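Local coordinates for protein putative tagatose-6-phosphate ketose/aldose isomerase (Escherichia coli, PDB 3C3J) that is of unproven function but carries two SIS domains, each built round a parallel beta sheet flanked by helices, at residues R29-I34 against M179-L184; L54-T59 against P104-S109; A201-A206 against A339-M344; W224-Y229 against A255-S260. All blocks are in the same frame, centred on the assembly; numbering follows the deposited sequence.

Interaction 1: R29-I34 against M179-L184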
loop_
_atom_site.group_PDB
_atom_site.type_symbol
_atom_site.label_atom_id
_atom_site.label_comp_id
_atom_site.label_asym_id
_atom_site.label_seq_id
_atom_site.Cartn_x
_atom_site.Cartn_y
_atom_site.Cartn_z
ATOM N N ARG A 29 8.426 -6.378 29.098
ATOM C CA ARG A 29 9.786 -6.854 29.155
ATOM C C ARG A 29 10.659 -6.071 28.182
ATOM O O ARG A 29 11.738 -5.619 28.560
ATOM C CB ARG A 29 9.851 -8.357 28.847
ATOM C CG ARG A 29 9.683 -9.208 30.085
ATOM C CD ARG A 29 9.356 -10.660 29.798
ATOM N NE ARG A 29 10.288 -11.379 28.922
ATOM C CZ ARG A 29 11.479 -11.836 29.277
ATOM N NH1 ARG A 29 12.204 -12.519 28.398
ATOM N NH2 ARG A 29 11.990 -11.578 30.475
ATOM N N SER A 30 10.177 -5.843 26.958
ATOM C CA SER A 30 11.018 -5.137 26.000
ATOM C C SER A 30 11.225 -3.668 26.424
ATOM O O SER A 30 12.353 -3.147 26.350
ATOM C CB SER A 30 10.463 -5.187 24.587
ATOM O OG SER A 30 11.477 -4.727 23.715
ATOM N N LEU A 31 10.143 -3.011 26.845
ATOM C CA LEU A 31 10.201 -1.579 27.221
ATOM C C LEU A 31 11.014 -1.342 28.489
ATOM O O LEU A 31 11.733 -0.349 28.582
ATOM C CB LEU A 31 8.786 -0.992 27.348
ATOM C CG LEU A 31 8.191 -0.450 26.022
ATOM C CD1 LEU A 31 8.376 -1.416 24.849
ATOM C CD2 LEU A 31 6.722 -0.010 26.169
ATOM N N THR A 32 10.935 -2.266 29.447
ATOM C CA THR A 32 11.829 -2.209 30.613
ATOM C C THR A 32 13.309 -2.440 30.210
ATOM O O THR A 32 14.203 -1.795 30.738
ATOM C CB THR A 32 11.327 -3.110 31.828
ATOM O OG1 THR A 32 11.343 -4.471 31.470
ATOM C CG2 THR A 32 9.914 -2.779 32.179
ATOM N N ASN A 33 13.565 -3.298 29.234
ATOM C CA ASN A 33 14.929 -3.408 28.683
ATOM C C ASN A 33 15.431 -2.105 28.043
ATOM O O ASN A 33 16.588 -1.715 28.192
ATOM C CB ASN A 33 15.012 -4.529 27.672
ATOM C CG ASN A 33 16.427 -4.853 27.302
ATOM O OD1 ASN A 33 17.260 -5.140 28.181
ATOM N ND2 ASN A 33 16.733 -4.792 26.002
ATOM N N ILE A 34 14.552 -1.452 27.300
ATOM C CA ILE A 34 14.862 -0.179 26.659
ATOM C C ILE A 34 15.211 0.841 27.764
ATOM O O ILE A 34 16.157 1.613 27.612
ATOM C CB ILE A 34 13.684 0.272 25.755
ATOM C CG1 ILE A 34 13.622 -0.603 24.500
ATOM C CG2 ILE A 34 13.770 1.785 25.411
ATOM C CD1 ILE A 34 12.367 -0.315 23.623
HETATM N N MSE A 179 8.301 -5.726 18.427
HETATM C CA MSE A 179 9.131 -4.833 17.629
HETATM C C MSE A 179 8.460 -3.480 17.437
HETATM O O MSE A 179 9.125 -2.457 17.549
HETATM C CB MSE A 179 9.483 -5.467 16.273
HETATM C CG MSE A 179 10.507 -6.590 16.414
HETATM SE SE MSE A 179 11.158 -7.313 14.700
HETATM C CE MSE A 179 9.478 -7.734 13.890
HETATM N N MSE A 180 7.147 -3.487 17.184
HETATM C CA MSE A 180 6.404 -2.265 16.989
HETATM C C MSE A 180 6.386 -1.375 18.239
HETATM O O MSE A 180 6.633 -0.174 18.161
HETATM C CB MSE A 180 4.972 -2.557 16.542
HETATM C CG MSE A 180 4.204 -1.291 16.229
HETATM SE SE MSE A 180 2.710 -1.633 15.025
HETATM C CE MSE A 180 1.721 -3.002 16.090
ATOM N N ALA A 181 6.073 -1.976 19.381
ATOM C CA ALA A 181 6.068 -1.271 20.672
ATOM C C ALA A 181 7.451 -0.736 21.001
ATOM O O ALA A 181 7.586 0.384 21.496
ATOM C CB ALA A 181 5.592 -2.200 21.784
ATOM N N SER A 182 8.480 -1.532 20.707
ATOM C CA SER A 182 9.865 -1.098 20.949
ATOM C C SER A 182 10.237 0.135 20.106
ATOM O O SER A 182 10.801 1.100 20.631
ATOM C CB SER A 182 10.855 -2.237 20.714
ATOM O OG SER A 182 10.480 -3.368 21.491
ATOM N N CYS A 183 9.920 0.097 18.817
ATOM C CA CYS A 183 10.201 1.220 17.926
ATOM C C CYS A 183 9.507 2.503 18.393
ATOM O O CYS A 183 10.141 3.540 18.476
ATOM C CB CYS A 183 9.812 0.909 16.480
ATOM S SG CYS A 183 10.474 2.135 15.306
ATOM N N LEU A 184 8.231 2.407 18.755
ATOM C CA LEU A 184 7.500 3.544 19.297
ATOM C C LEU A 184 8.200 4.081 20.560
ATOM O O LEU A 184 8.395 5.295 20.696
ATOM C CB LEU A 184 6.060 3.135 19.599
ATOM C CG LEU A 184 5.102 2.913 18.432
ATOM C CD1 LEU A 184 3.805 2.238 18.960
ATOM C CD2 LEU A 184 4.750 4.227 17.680
#
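Leu-31 and Ser-182 bring the two backbones closest, their CA atoms 6.3 Å apart. Here the helical segments 29-34 and 179-184 run in broadly the same direction, their axes 9.5 Å apart at the nearest point and crossing at -31°. Ala-181 and Ser-182 are small enough to let the larger side chains of the other helix settle almost onto the backbone. At one edge of the contact the hydroxyls face each other, Ser-30 OG lying 2.8 Å from Ser-182 OG. The distance suits a hydrogen bond, although the proton of Ser-30 has another acceptor within reach. The same OG of Ser-182 stands beside its own backbone N (chi1 -54°), which turns it back along its helix to bond Thr-178 O, one turn earlier. Buried as it is, this hydroxyl therefore has polar company both within its helix and across the gap. The contact joins helix 23-49, which runs toward the first strand of the sheet of the first SIS domain, to helix 174-187 of the same domain. One turn on from Ser-30, Ile-34 reaches over the same serine: its CD1 touches Ser-182 O at 3.7 Å and Ser-182 CB at 3.8 Å. Leu-31 uses a single branch, CD1, which comes to 3.9 Å from the carbonyl oxygen of Ala-181 and 4.2 Å from Ala-181 CB. Loop residues Pro-162 and Met-161 pack against Ser-30 and Ser-182 respectively, while Phe-340 of helix 335-356 packs against Ala-181.

Interaction 2: L54-T59 against P104-S109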
loop_
_atom_site.group_PDB
_atom_site.type_symbol
_atom_site.label_atom_id
_atom_site.label_comp_id
_atom_site.label_asym_id
_atom_site.label_seq_id
_atom_site.Cartn_x
_atom_site.Cartn_y
_atom_site.Cartn_z
ATOM N N LEU A 54 18.254 14.486 8.013
ATOM C CA LEU A 54 18.182 13.038 8.212
ATOM C C LEU A 54 16.885 12.468 7.654
ATOM O O LEU A 54 15.800 13.011 7.897
ATOM C CB LEU A 54 18.306 12.674 9.695
ATOM C CG LEU A 54 18.235 11.196 10.088
ATOM C CD1 LEU A 54 19.463 10.460 9.628
ATOM C CD2 LEU A 54 17.994 11.036 11.619
ATOM N N ARG A 55 17.020 11.388 6.884
ATOM C CA ARG A 55 15.887 10.516 6.520
ATOM C C ARG A 55 15.905 9.299 7.437
ATOM O O ARG A 55 16.974 8.733 7.720
ATOM C CB ARG A 55 15.989 10.065 5.067
ATOM C CG ARG A 55 15.361 11.018 4.065
ATOM C CD ARG A 55 15.866 12.436 4.165
ATOM N NE ARG A 55 15.133 13.330 3.250
ATOM C CZ ARG A 55 15.208 14.666 3.260
ATOM N NH1 ARG A 55 15.992 15.306 4.113
ATOM N NH2 ARG A 55 14.488 15.374 2.393
ATOM N N ILE A 56 14.735 8.886 7.898
ATOM C CA ILE A 56 14.624 7.696 8.725
ATOM C C ILE A 56 13.679 6.755 7.981
ATOM O O ILE A 56 12.544 7.100 7.726
ATOM C CB ILE A 56 14.089 7.983 10.134
ATOM C CG1 ILE A 56 14.894 9.087 10.856
ATOM C CG2 ILE A 56 14.068 6.707 10.961
ATOM C CD1 ILE A 56 14.307 9.474 12.191
ATOM N N ILE A 57 14.165 5.575 7.616
ATOM C CA ILE A 57 13.344 4.609 6.901
ATOM C C ILE A 57 13.108 3.403 7.786
ATOM O O ILE A 57 14.058 2.811 8.291
ATOM C CB ILE A 57 13.974 4.195 5.551
ATOM C CG1 ILE A 57 13.965 5.380 4.600
ATOM C CG2 ILE A 57 13.218 2.993 4.922
ATOM C CD1 ILE A 57 14.645 5.146 3.241
ATOM N N LEU A 58 11.847 3.039 7.970
ATOM C CA LEU A 58 11.485 1.798 8.647
ATOM C C LEU A 58 11.315 0.723 7.577
ATOM O O LEU A 58 10.539 0.883 6.645
ATOM C CB LEU A 58 10.173 1.971 9.417
ATOM C CG LEU A 58 10.261 2.571 10.803
ATOM C CD1 LEU A 58 10.805 4.005 10.771
ATOM C CD2 LEU A 58 8.896 2.486 11.494
ATOM N N THR A 59 12.042 -0.379 7.711
ATOM C CA THR A 59 12.007 -1.415 6.693
ATOM C C THR A 59 11.874 -2.828 7.280
ATOM O O THR A 59 12.467 -3.154 8.315
ATOM C CB THR A 59 13.247 -1.309 5.756
ATOM O OG1 THR A 59 13.021 -2.088 4.576
ATOM C CG2 THR A 59 14.570 -1.779 6.477
ATOM N N PRO A 104 21.725 12.170 4.908
ATOM C CA PRO A 104 22.021 11.072 5.805
ATOM C C PRO A 104 20.784 10.179 5.946
ATOM O O PRO A 104 19.652 10.624 5.702
ATOM C CB PRO A 104 22.390 11.755 7.144
ATOM C CG PRO A 104 22.512 13.232 6.841
ATOM C CD PRO A 104 21.674 13.467 5.624
ATOM N N LEU A 105 21.020 8.917 6.266
ATOM C CA LEU A 105 19.952 7.950 6.476
ATOM C C LEU A 105 20.138 7.182 7.779
ATOM O O LEU A 105 21.239 6.732 8.098
ATOM C CB LEU A 105 19.942 6.952 5.319
ATOM C CG LEU A 105 19.014 5.739 5.409
ATOM C CD1 LEU A 105 17.538 6.142 5.506
ATOM C CD2 LEU A 105 19.211 4.798 4.238
ATOM N N LEU A 106 19.039 6.975 8.497
ATOM C CA LEU A 106 18.979 6.044 9.597
ATOM C C LEU A 106 17.999 4.961 9.154
ATOM O O LEU A 106 16.819 5.248 8.933
ATOM C CB LEU A 106 18.474 6.713 10.876
ATOM C CG LEU A 106 18.237 5.773 12.073
ATOM C CD1 LEU A 106 19.500 4.946 12.421
ATOM C CD2 LEU A 106 17.685 6.531 13.308
ATOM N N LEU A 107 18.492 3.749 9.007
ATOM C CA LEU A 107 17.665 2.618 8.571
ATOM C C LEU A 107 17.283 1.779 9.774
ATOM O O LEU A 107 18.159 1.221 10.462
ATOM C CB LEU A 107 18.398 1.749 7.540
ATOM C CG LEU A 107 17.567 0.673 6.839
ATOM C CD1 LEU A 107 16.435 1.317 5.989
ATOM C CD2 LEU A 107 18.470 -0.247 5.995
ATOM N N ILE A 108 15.976 1.698 10.028
ATOM C CA ILE A 108 15.444 0.875 11.111
ATOM C C ILE A 108 14.984 -0.455 10.492
ATOM O O ILE A 108 14.014 -0.496 9.738
ATOM C CB ILE A 108 14.305 1.580 11.841
ATOM C CG1 ILE A 108 14.791 2.923 12.394
ATOM C CG2 ILE A 108 13.776 0.698 12.997
ATOM C CD1 ILE A 108 13.672 3.877 12.626
ATOM N N SER A 109 15.741 -1.516 10.740
ATOM C CA SER A 109 15.515 -2.803 10.069
ATOM C C SER A 109 14.828 -3.737 11.057
ATOM O O SER A 109 15.394 -4.062 12.087
ATOM C CB SER A 109 16.849 -3.419 9.617
ATOM O OG SER A 109 17.422 -2.751 8.486
#
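Arg-55 to Thr-59 pair residue for residue with Leu-105 to Ser-109 as neighbours in the five-stranded parallel sheet (order 2-1-3-4-5) of the first SIS domain, an alpha/beta/alpha sandwich as in flavodoxin-like folds. Five backbone hydrogen bonds zigzag between them. Arg-55 N donates to Pro-104 O at 3.0 Å, approaching 32° out of the carbonyl plane, and its own carbonyl accepts from Leu-106. Ile-57 likewise uses both groups, giving its N-H to Leu-106 O, while Ile-57 O takes that of Ile-108 N at 2.8 Å. The last rung within the two segments is Thr-59 N to Ile-108 O; the ladder runs on through a backbone bond of Thr-59 to Phe-110. Intervening residues look the other way: the backbones of Ile-56 and Leu-58 bond to Asn-82, Ser-84 and Val-86, so strand 55-59 is satisfied on both edges. Side-chain polar groups find partners nearby, Thr-59 OG1 with Val-86 O and Arg-55 NH1 with Asn-53 O.

On the face carrying Ile-57, Leu-105 CD1 lies 3.8 Å from Ile-57 CG1. Thr-59 puts its methyl, not its hydroxyl, toward the other strand, and Thr-59 CG2 comes to 3.6 Å from Ser-109 OG. Packing is tighter on the opposite face, where Ile-108 lies alongside Leu-58 and crosses Ile-56. There one methyl, Ile-108 CD1, is pressed closer than usual against both Ile-56 CG2, at 3.3 Å, and Leu-58 CD1, at 3.4 Å.

Interaction 3: A201-A206 against A339-M344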
loop_
_atom_site.group_PDB
_atom_site.type_symbol
_atom_site.label_atom_id
_atom_site.label_comp_id
_atom_site.label_asym_id
_atom_site.label_seq_id
_atom_site.Cartn_x
_atom_site.Cartn_y
_atom_site.Cartn_z
ATOM N N ALA A 201 -0.789 -3.045 27.471
ATOM C CA ALA A 201 -0.587 -4.425 27.876
ATOM C C ALA A 201 -1.765 -4.892 28.724
ATOM O O ALA A 201 -2.278 -5.971 28.505
ATOM C CB ALA A 201 0.747 -4.573 28.662
ATOM N N ASP A 202 -2.188 -4.073 29.683
ATOM C CA ASP A 202 -3.356 -4.409 30.532
ATOM C C ASP A 202 -4.643 -4.643 29.706
ATOM O O ASP A 202 -5.381 -5.578 29.937
ATOM C CB ASP A 202 -3.656 -3.286 31.546
ATOM C CG ASP A 202 -2.670 -3.234 32.736
ATOM O OD1 ASP A 202 -1.799 -4.125 32.886
ATOM O OD2 ASP A 202 -2.777 -2.264 33.537
ATOM N N ARG A 203 -4.899 -3.763 28.746
ATOM C CA ARG A 203 -6.095 -3.849 27.950
ATOM C C ARG A 203 -6.052 -5.046 27.031
ATOM O O ARG A 203 -7.031 -5.741 26.899
ATOM C CB ARG A 203 -6.299 -2.577 27.154
ATOM C CG ARG A 203 -7.693 -2.409 26.645
ATOM C CD ARG A 203 -7.741 -1.187 25.755
ATOM N NE ARG A 203 -9.066 -0.619 25.695
ATOM C CZ ARG A 203 -9.338 0.518 25.076
ATOM N NH1 ARG A 203 -8.378 1.176 24.435
ATOM N NH2 ARG A 203 -10.560 0.998 25.093
ATOM N N CYS A 204 -4.890 -5.309 26.430
ATOM C CA CYS A 204 -4.752 -6.472 25.561
ATOM C C CYS A 204 -4.835 -7.783 26.359
ATOM O O CYS A 204 -5.417 -8.763 25.875
ATOM C CB CYS A 204 -3.470 -6.365 24.731
ATOM S SG CYS A 204 -3.619 -5.063 23.475
ATOM N N GLN A 205 -4.309 -7.789 27.578
ATOM C CA GLN A 205 -4.489 -8.945 28.483
ATOM C C GLN A 205 -5.980 -9.145 28.787
ATOM O O GLN A 205 -6.457 -10.275 28.791
ATOM C CB GLN A 205 -3.659 -8.762 29.768
ATOM C CG GLN A 205 -3.709 -9.921 30.795
ATOM C CD GLN A 205 -2.912 -11.149 30.354
ATOM O OE1 GLN A 205 -2.358 -11.186 29.253
ATOM N NE2 GLN A 205 -2.869 -12.179 31.213
ATOM N N ALA A 206 -6.714 -8.060 29.020
ATOM C CA ALA A 206 -8.188 -8.140 29.212
ATOM C C ALA A 206 -8.933 -8.673 27.971
ATOM O O ALA A 206 -9.930 -9.421 28.100
ATOM C CB ALA A 206 -8.758 -6.785 29.639
ATOM N N ALA A 339 -3.869 -0.096 17.693
ATOM C CA ALA A 339 -3.430 -1.106 16.742
ATOM C C ALA A 339 -3.175 -2.431 17.470
ATOM O O ALA A 339 -3.546 -3.488 16.983
ATOM C CB ALA A 339 -2.151 -0.654 15.999
ATOM N N PHE A 340 -2.566 -2.354 18.646
ATOM C CA PHE A 340 -2.275 -3.547 19.468
ATOM C C PHE A 340 -3.560 -4.298 19.864
ATOM O O PHE A 340 -3.659 -5.522 19.721
ATOM C CB PHE A 340 -1.459 -3.153 20.694
ATOM C CG PHE A 340 -0.084 -2.656 20.346
ATOM C CD1 PHE A 340 0.993 -3.525 20.288
ATOM C CD2 PHE A 340 0.131 -1.321 20.063
ATOM C CE1 PHE A 340 2.248 -3.057 19.944
ATOM C CE2 PHE A 340 1.409 -0.836 19.725
ATOM C CZ PHE A 340 2.453 -1.701 19.654
ATOM N N CYS A 341 -4.550 -3.553 20.318
ATOM C CA CYS A 341 -5.867 -4.107 20.668
ATOM C C CYS A 341 -6.540 -4.792 19.480
ATOM O O CYS A 341 -6.995 -5.917 19.607
ATOM C CB CYS A 341 -6.785 -3.009 21.174
ATOM S SG CYS A 341 -6.101 -1.992 22.543
ATOM N N PHE A 342 -6.589 -4.123 18.328
ATOM C CA PHE A 342 -7.230 -4.712 17.143
ATOM C C PHE A 342 -6.529 -5.996 16.718
ATOM O O PHE A 342 -7.187 -6.982 16.382
ATOM C CB PHE A 342 -7.254 -3.727 15.980
ATOM C CG PHE A 342 -8.088 -2.492 16.239
ATOM C CD1 PHE A 342 -9.426 -2.599 16.602
ATOM C CD2 PHE A 342 -7.537 -1.231 16.103
ATOM C CE1 PHE A 342 -10.196 -1.455 16.839
ATOM C CE2 PHE A 342 -8.292 -0.083 16.327
ATOM C CZ PHE A 342 -9.634 -0.198 16.699
ATOM N N LEU A 343 -5.200 -5.987 16.748
ATOM C CA LEU A 343 -4.421 -7.150 16.383
ATOM C C LEU A 343 -4.722 -8.387 17.247
ATOM O O LEU A 343 -4.690 -9.497 16.738
ATOM C CB LEU A 343 -2.911 -6.821 16.379
ATOM C CG LEU A 343 -2.482 -6.023 15.140
ATOM C CD1 LEU A 343 -1.020 -5.606 15.264
ATOM C CD2 LEU A 343 -2.747 -6.751 13.789
HETATM N N MSE A 344 -5.022 -8.187 18.527
HETATM C CA MSE A 344 -5.407 -9.305 19.409
HETATM C C MSE A 344 -6.585 -10.077 18.815
HETATM O O MSE A 344 -6.550 -11.318 18.780
HETATM C CB MSE A 344 -5.770 -8.816 20.827
HETATM C CG MSE A 344 -4.658 -8.079 21.566
HETATM SE SE MSE A 344 -2.978 -9.154 21.787
HETATM C CE MSE A 344 -1.957 -8.471 20.196
#
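Cys-204 points its side chain straight at helical segment 339-344 and makes most of this contact. Its CB meets the selenomethionine Met-344, with Met-344 CG at 3.8 Å and Met-344 SE at 4.1 Å; a chain bent at chi2 (-58°) keeps the selenium close to that carbon. One bond further out, SG comes down on the backbone where Phe-340 joins Cys-341, 3.6 Å from Cys-341 N and 3.7 Å from the carbonyl carbon of Phe-340. Phe-340 CB and Met-344 CG border the same sulfur. A second sulfur, Cys-341 SG, lies 4.1 Å from Cys-204 SG, too far for a disulfide and a matter of packing alone. The two helices, 198-210 and 335-356, lie nearly parallel, axes 9.4 Å apart and crossing at -17°, and tie the chain between the two sheets to a long helix of the second SIS domain. Trp-27 of helix 23-49 also packs against Cys-204. Next to Cys-204 in sequence, Arg-203 passes Cys-341 with its aliphatic part, Arg-203 CD touching Cys-341 SG at 3.7 Å. The extended chain then carries the guanidinium beyond, where NE bonds Pro-328 O and the charge forms a cation-pi contact with Phe-333.

Interaction 4: W224-Y229 against A255-S260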
loop_
_atom_site.group_PDB
_atom_site.type_symbol
_atom_site.label_atom_id
_atom_site.label_comp_id
_atom_site.label_asym_id
_atom_site.label_seq_id
_atom_site.Cartn_x
_atom_site.Cartn_y
_atom_site.Cartn_z
ATOM N N TRP A 224 -18.145 -17.774 5.690
ATOM C CA TRP A 224 -17.639 -16.699 4.842
ATOM C C TRP A 224 -16.519 -17.221 3.936
ATOM O O TRP A 224 -15.802 -18.163 4.294
ATOM C CB TRP A 224 -17.169 -15.491 5.671
ATOM C CG TRP A 224 -16.636 -15.843 6.996
ATOM C CD1 TRP A 224 -15.579 -16.652 7.257
ATOM C CD2 TRP A 224 -17.156 -15.436 8.254
ATOM N NE1 TRP A 224 -15.393 -16.764 8.598
ATOM C CE2 TRP A 224 -16.347 -16.024 9.241
ATOM C CE3 TRP A 224 -18.219 -14.619 8.643
ATOM C CZ2 TRP A 224 -16.562 -15.828 10.597
ATOM C CZ3 TRP A 224 -18.443 -14.427 9.993
ATOM C CH2 TRP A 224 -17.621 -15.030 10.952
ATOM N N LYS A 225 -16.422 -16.617 2.754
ATOM C CA LYS A 225 -15.401 -16.902 1.752
ATOM C C LYS A 225 -14.431 -15.726 1.550
ATOM O O LYS A 225 -13.381 -15.870 0.909
ATOM C CB LYS A 225 -16.071 -17.137 0.406
ATOM C CG LYS A 225 -17.032 -18.326 0.387
ATOM C CD LYS A 225 -16.301 -19.633 0.247
ATOM C CE LYS A 225 -17.273 -20.761 -0.182
ATOM N NZ LYS A 225 -17.994 -20.433 -1.456
ATOM N N ARG A 226 -14.816 -14.559 2.038
ATOM C CA ARG A 226 -13.972 -13.360 1.932
ATOM C C ARG A 226 -14.010 -12.643 3.251
ATOM O O ARG A 226 -15.057 -12.581 3.909
ATOM C CB ARG A 226 -14.464 -12.419 0.840
ATOM C CG ARG A 226 -14.535 -13.072 -0.542
ATOM C CD ARG A 226 -15.050 -12.120 -1.601
ATOM N NE ARG A 226 -14.910 -12.687 -2.946
ATOM C CZ ARG A 226 -15.274 -12.068 -4.075
ATOM N NH1 ARG A 226 -15.103 -12.674 -5.240
ATOM N NH2 ARG A 226 -15.800 -10.853 -4.045
ATOM N N ILE A 227 -12.857 -12.114 3.634
ATOM C CA ILE A 227 -12.779 -11.225 4.765
ATOM C C ILE A 227 -12.096 -9.933 4.345
ATOM O O ILE A 227 -11.118 -9.954 3.596
ATOM C CB ILE A 227 -12.072 -11.876 5.987
ATOM C CG1 ILE A 227 -12.084 -10.915 7.177
ATOM C CG2 ILE A 227 -10.668 -12.319 5.665
ATOM C CD1 ILE A 227 -11.797 -11.587 8.502
ATOM N N VAL A 228 -12.650 -8.817 4.803
ATOM C CA VAL A 228 -12.083 -7.513 4.550
ATOM C C VAL A 228 -11.894 -6.808 5.876
ATOM O O VAL A 228 -12.855 -6.662 6.653
ATOM C CB VAL A 228 -12.971 -6.600 3.674
ATOM C CG1 VAL A 228 -12.154 -5.283 3.319
ATOM C CG2 VAL A 228 -13.452 -7.331 2.450
ATOM N N TYR A 229 -10.661 -6.361 6.121
ATOM C CA TYR A 229 -10.383 -5.482 7.261
ATOM C C TYR A 229 -10.202 -4.054 6.799
ATOM O O TYR A 229 -9.480 -3.808 5.820
ATOM C CB TYR A 229 -9.116 -5.938 8.003
ATOM C CG TYR A 229 -9.260 -7.217 8.803
ATOM C CD1 TYR A 229 -9.726 -7.193 10.120
ATOM C CD2 TYR A 229 -8.846 -8.433 8.279
ATOM C CE1 TYR A 229 -9.818 -8.360 10.881
ATOM C CE2 TYR A 229 -8.928 -9.598 9.014
ATOM C CZ TYR A 229 -9.415 -9.558 10.323
ATOM O OH TYR A 229 -9.484 -10.714 11.056
ATOM N N ALA A 255 -10.166 -15.900 1.337
ATOM C CA ALA A 255 -9.617 -14.735 0.645
ATOM C C ALA A 255 -9.686 -13.542 1.602
ATOM O O ALA A 255 -10.722 -13.302 2.232
ATOM C CB ALA A 255 -10.414 -14.438 -0.646
ATOM N N ALA A 256 -8.600 -12.787 1.704
ATOM C CA ALA A 256 -8.547 -11.641 2.624
ATOM C C ALA A 256 -8.073 -10.362 1.929
ATOM O O ALA A 256 -7.172 -10.385 1.088
ATOM C CB ALA A 256 -7.685 -11.962 3.867
ATOM N N PHE A 257 -8.711 -9.256 2.300
ATOM C CA PHE A 257 -8.514 -7.938 1.684
ATOM C C PHE A 257 -8.375 -6.910 2.786
ATOM O O PHE A 257 -8.815 -7.120 3.913
ATOM C CB PHE A 257 -9.705 -7.568 0.800
ATOM C CG PHE A 257 -10.061 -8.609 -0.194
ATOM C CD1 PHE A 257 -9.497 -8.613 -1.459
ATOM C CD2 PHE A 257 -10.960 -9.620 0.137
ATOM C CE1 PHE A 257 -9.814 -9.606 -2.384
ATOM C CE2 PHE A 257 -11.283 -10.621 -0.784
ATOM C CZ PHE A 257 -10.712 -10.606 -2.037
ATOM N N TYR A 258 -7.756 -5.789 2.460
ATOM C CA TYR A 258 -7.663 -4.652 3.388
ATOM C C TYR A 258 -7.856 -3.348 2.638
ATOM O O TYR A 258 -7.588 -3.261 1.436
ATOM C CB TYR A 258 -6.291 -4.618 4.074
ATOM C CG TYR A 258 -5.158 -4.525 3.090
ATOM C CD1 TYR A 258 -4.587 -3.290 2.752
ATOM C CD2 TYR A 258 -4.672 -5.664 2.461
ATOM C CE1 TYR A 258 -3.553 -3.209 1.814
ATOM C CE2 TYR A 258 -3.639 -5.582 1.505
ATOM C CZ TYR A 258 -3.084 -4.354 1.201
ATOM O OH TYR A 258 -2.056 -4.269 0.268
ATOM N N ASP A 259 -8.231 -2.318 3.366
ATOM C CA ASP A 259 -8.312 -0.962 2.823
ATOM C C ASP A 259 -8.574 0.012 3.945
ATOM O O ASP A 259 -8.680 -0.380 5.107
ATOM C CB ASP A 259 -9.426 -0.835 1.775
ATOM C CG ASP A 259 -9.054 0.096 0.597
ATOM O OD1 ASP A 259 -8.462 1.190 0.779
ATOM O OD2 ASP A 259 -9.413 -0.264 -0.540
ATOM N N SER A 260 -8.655 1.287 3.596
ATOM C CA SER A 260 -9.159 2.287 4.515
ATOM C C SER A 260 -10.664 2.410 4.264
ATOM O O SER A 260 -11.127 2.109 3.176
ATOM C CB SER A 260 -8.500 3.634 4.294
ATOM O OG SER A 260 -8.845 4.135 3.036
#
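Ile-227 holds the middle of this strand pair with two short hydrogen bonds: its N donates to Ala-255 O at 2.8 Å, and its O accepts from Phe-257 N at the same length. Tyr-229 repeats the pattern, with N to Phe-257 O and with O taken by Asp-259 N. The opening rung is poorer, Ala-255 N reaching Lys-225 O at 3.2 Å from above the carbonyl plane, with an N-H...O angle of only 140°. Past the last rung, Asp-259 OD1 accepts from Ser-260 N through its anti lone pair, while Ser-260 OG, as N-cap, bonds Gly-263 N of the following helix.

Phe-257 dominates the packing and offers its ring edge to the neighbouring strand: Phe-257 CD2 lies 3.5 Å from Ile-227 O, and Phe-257 CE2 is 4.0 Å from Arg-226 CB. The same ring meets Phe-257 of the second subunit. The guanidinium of Arg-226 is turned 64° from the ring, and its NH2 bonds Leu-271 O of the same chain and Gly-252 O of the second subunit. On the other face, Ile-227 CG2 meets Ala-256 CB at 3.5 Å.

The two parallel strands belong to a beta-alpha-beta unit whose connecting helix, 235-249, packs on Tyr-229 and Tyr-258. Strand 276-281 continues the sheet beyond 226-231, and helix 335-356 lies against Ile-227 and Tyr-229.

Overall arrangement
The chain holds two parallel sheets, each with its own helices, and a helical region where the two domains meet. Interactions 2 and 4 each join the first strand of one sheet to a neighbour; their centres lie 31 Å apart, on opposite sides of the chain's centre. Between them stand the helix pairs of interactions 1 and 3, with centres 15 Å apart. These two touch directly: Phe-340 CZ lies 3.6 Å from Ala-181 N, and Met-180 CE is 3.9 Å from Leu-343 CD1. Interaction 1 also reaches the first sheet, since Cys-183 SG packs on Leu-58 CD2 at 4.1 Å. Interaction 3 stays about 6 Å, nearest atoms, from interaction 4, although helix 335-356 itself packs against segment 224-229.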